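Probable 2-hydroxyhepta-2,4-diene-1,7-dioate isomerase (Thermus thermophilus, PDB 2DFU) probably acts as a metal-dependent isomerase or hydrolase of the fumarylacetoacetate hydrolase family, on substrates such as 2-hydroxyhepta-2,4-diene-1,7-dioate. Local coordinates at residues Thr46-Val51 against Thr218-Asp223. Residues are numbered along the deposited sequence; the frame is centred on the assembly and turned at random.
Sequences TPTKIV and TLEPLD
D223 OD1 accepts three hydrogen bonds from two consecutive residues: T48 OG1 at 2.6 Å on the syn lone pair, T48 N at 2.8 Å nearly in line with the C-O bond, and K49 N, longer, from above the carboxylate plane. D223 closes a type II beta turn begun at E220, its ends joined by the bond from D223 N to E220 O, and leads into strand 224-226; the loop 46-49 likewise enters strand 50-53, its parallel neighbour in the fumarylacetoacetate hydrolase-like fold. The carboxylate thus pins together the entrances of two adjacent strands. Its other oxygen is held from both faces: K49 NZ forms a salt bridge to D223 OD2 at 2.9 Å, only 24° out of plane on the syn side, while E220 N donates from the opposite face at 2.7 Å. With five donors on two oxygens, rotation of the carboxylate is restrained and its ionised form probably favoured. Replacing D223 by an alanine would remove both oxygens and would probably leave the K49 ammonium without its countercharge and T48 N and E220 N without their acceptor. The hydroxyl of T48 reaches OD1 because chi1 of 64° tucks it over the backbone, flanked by the main-chain N and C. Ahead of T48, P47 CB rests 3.7 Å from D223 CA; beyond K49, V51 CG2 meets L219 CD2, and both side chains also touch I213 of helix 206-214. The K49 chain, extended until it bends at chi4 (-64°), places NZ in the carbonyl plane of T218, 2.8 Å from T218 O.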
loop_
_atom_site.group_PDB
_atom_site.type_symbol
_atom_site.label_atom_id
_atom_site.label_comp_id
_atom_site.label_asym_id
_atom_site.label_seq_id
_atom_site.Cartn_x
_atom_site.Cartn_y
_atom_site.Cartn_z
ATOM N N THR A 46 -2.068 -0.089 -12.049
ATOM C CA THR A 46 -2.711 -0.991 -11.082
ATOM C C THR A 46 -1.595 -1.302 -10.080
ATOM O O THR A 46 -1.089 -2.420 -10.022
ATOM C CB THR A 46 -3.175 -2.311 -11.751
ATOM O OG1 THR A 46 -2.108 -2.841 -12.545
ATOM C CG2 THR A 46 -4.380 -2.072 -12.642
ATOM N N PRO A 47 -1.199 -0.300 -9.279
ATOM C CA PRO A 47 -0.137 -0.388 -8.270
ATOM C C PRO A 47 -0.350 -1.287 -7.066
ATOM O O PRO A 47 -1.449 -1.370 -6.532
ATOM C CB PRO A 47 0.049 1.066 -7.848
ATOM C CG PRO A 47 -1.350 1.592 -7.909
ATOM C CD PRO A 47 -1.857 1.023 -9.224
ATOM N N THR A 48 0.718 -1.962 -6.643
ATOM C CA THR A 48 0.648 -2.800 -5.458
ATOM C C THR A 48 0.787 -1.821 -4.299
ATOM O O THR A 48 0.392 -2.108 -3.172
ATOM C CB THR A 48 1.811 -3.817 -5.391
ATOM O OG1 THR A 48 3.060 -3.119 -5.276
ATOM C CG2 THR A 48 1.820 -4.699 -6.639
ATOM N N LYS A 49 1.353 -0.654 -4.595
ATOM C CA LYS A 49 1.541 0.394 -3.594
ATOM C C LYS A 49 1.910 1.720 -4.258
ATOM O O LYS A 49 2.348 1.746 -5.405
ATOM C CB LYS A 49 2.631 -0.011 -2.598
ATOM C CG LYS A 49 3.992 -0.264 -3.224
ATOM C CD LYS A 49 4.991 -0.730 -2.169
ATOM C CE LYS A 49 6.363 -0.992 -2.778
ATOM N NZ LYS A 49 6.298 -2.113 -3.742
ATOM N N ILE A 50 1.727 2.815 -3.531
ATOM C CA ILE A 50 2.027 4.146 -4.052
ATOM C C ILE A 50 2.973 4.857 -3.096
ATOM O O ILE A 50 2.611 5.153 -1.956
ATOM C CB ILE A 50 0.724 4.951 -4.213
ATOM C CG1 ILE A 50 -0.181 4.238 -5.225
ATOM C CG2 ILE A 50 1.023 6.378 -4.669
ATOM C CD1 ILE A 50 -1.652 4.483 -5.013
ATOM N N VAL A 51 4.197 5.112 -3.560
ATOM C CA VAL A 51 5.213 5.770 -2.742
ATOM C C VAL A 51 5.293 7.249 -3.102
ATOM O O VAL A 51 5.412 7.606 -4.275
ATOM C CB VAL A 51 6.593 5.104 -2.952
ATOM C CG1 VAL A 51 7.593 5.656 -1.965
ATOM C CG2 VAL A 51 6.469 3.593 -2.789
ATOM N N THR A 218 11.374 -2.853 -2.596
ATOM C CA THR A 218 11.289 -3.273 -3.988
ATOM C C THR A 218 10.051 -2.672 -4.645
ATOM O O THR A 218 8.938 -2.794 -4.128
ATOM C CB THR A 218 11.222 -4.810 -4.117
ATOM O OG1 THR A 218 12.470 -5.375 -3.698
ATOM C CG2 THR A 218 10.966 -5.221 -5.556
ATOM N N LEU A 219 10.256 -1.998 -5.770
ATOM C CA LEU A 219 9.156 -1.394 -6.505
ATOM C C LEU A 219 8.712 -2.406 -7.543
ATOM O O LEU A 219 9.539 -2.933 -8.291
ATOM C CB LEU A 219 9.616 -0.101 -7.178
ATOM C CG LEU A 219 9.746 1.084 -6.222
ATOM C CD1 LEU A 219 10.472 2.231 -6.911
ATOM C CD2 LEU A 219 8.353 1.511 -5.763
ATOM N N GLU A 220 7.411 -2.688 -7.573
ATOM C CA GLU A 220 6.846 -3.659 -8.505
ATOM C C GLU A 220 6.365 -3.016 -9.794
ATOM O O GLU A 220 6.132 -1.808 -9.848
ATOM C CB GLU A 220 5.657 -4.381 -7.864
ATOM C CG GLU A 220 6.003 -5.300 -6.708
ATOM C CD GLU A 220 6.853 -6.483 -7.141
ATOM O OE1 GLU A 220 6.460 -7.178 -8.102
ATOM O OE2 GLU A 220 7.910 -6.717 -6.523
ATOM N N PRO A 221 6.217 -3.820 -10.859
ATOM C CA PRO A 221 5.746 -3.258 -12.123
ATOM C C PRO A 221 4.384 -2.618 -11.871
ATOM O O PRO A 221 3.551 -3.178 -11.150
ATOM C CB PRO A 221 5.648 -4.483 -13.027
ATOM C CG PRO A 221 6.756 -5.351 -12.526
ATOM C CD PRO A 221 6.591 -5.237 -11.024
ATOM N N LEU A 222 4.188 -1.438 -12.456
ATOM C CA LEU A 222 2.963 -0.655 -12.340
ATOM C C LEU A 222 2.752 0.056 -10.994
ATOM O O LEU A 222 1.692 0.636 -10.755
ATOM C CB LEU A 222 1.745 -1.512 -12.716
ATOM C CG LEU A 222 1.867 -2.120 -14.128
ATOM C CD1 LEU A 222 0.593 -2.876 -14.492
ATOM C CD2 LEU A 222 2.129 -1.022 -15.147
ATOM N N ASP A 223 3.754 0.020 -10.114
ATOM C CA ASP A 223 3.647 0.761 -8.854
ATOM C C ASP A 223 3.733 2.228 -9.270
ATOM O O ASP A 223 4.291 2.545 -10.320
ATOM C CB ASP A 223 4.810 0.456 -7.907
ATOM C CG ASP A 223 4.551 -0.747 -7.025
ATOM O OD1 ASP A 223 3.403 -1.231 -6.991
ATOM O OD2 ASP A 223 5.498 -1.197 -6.350
#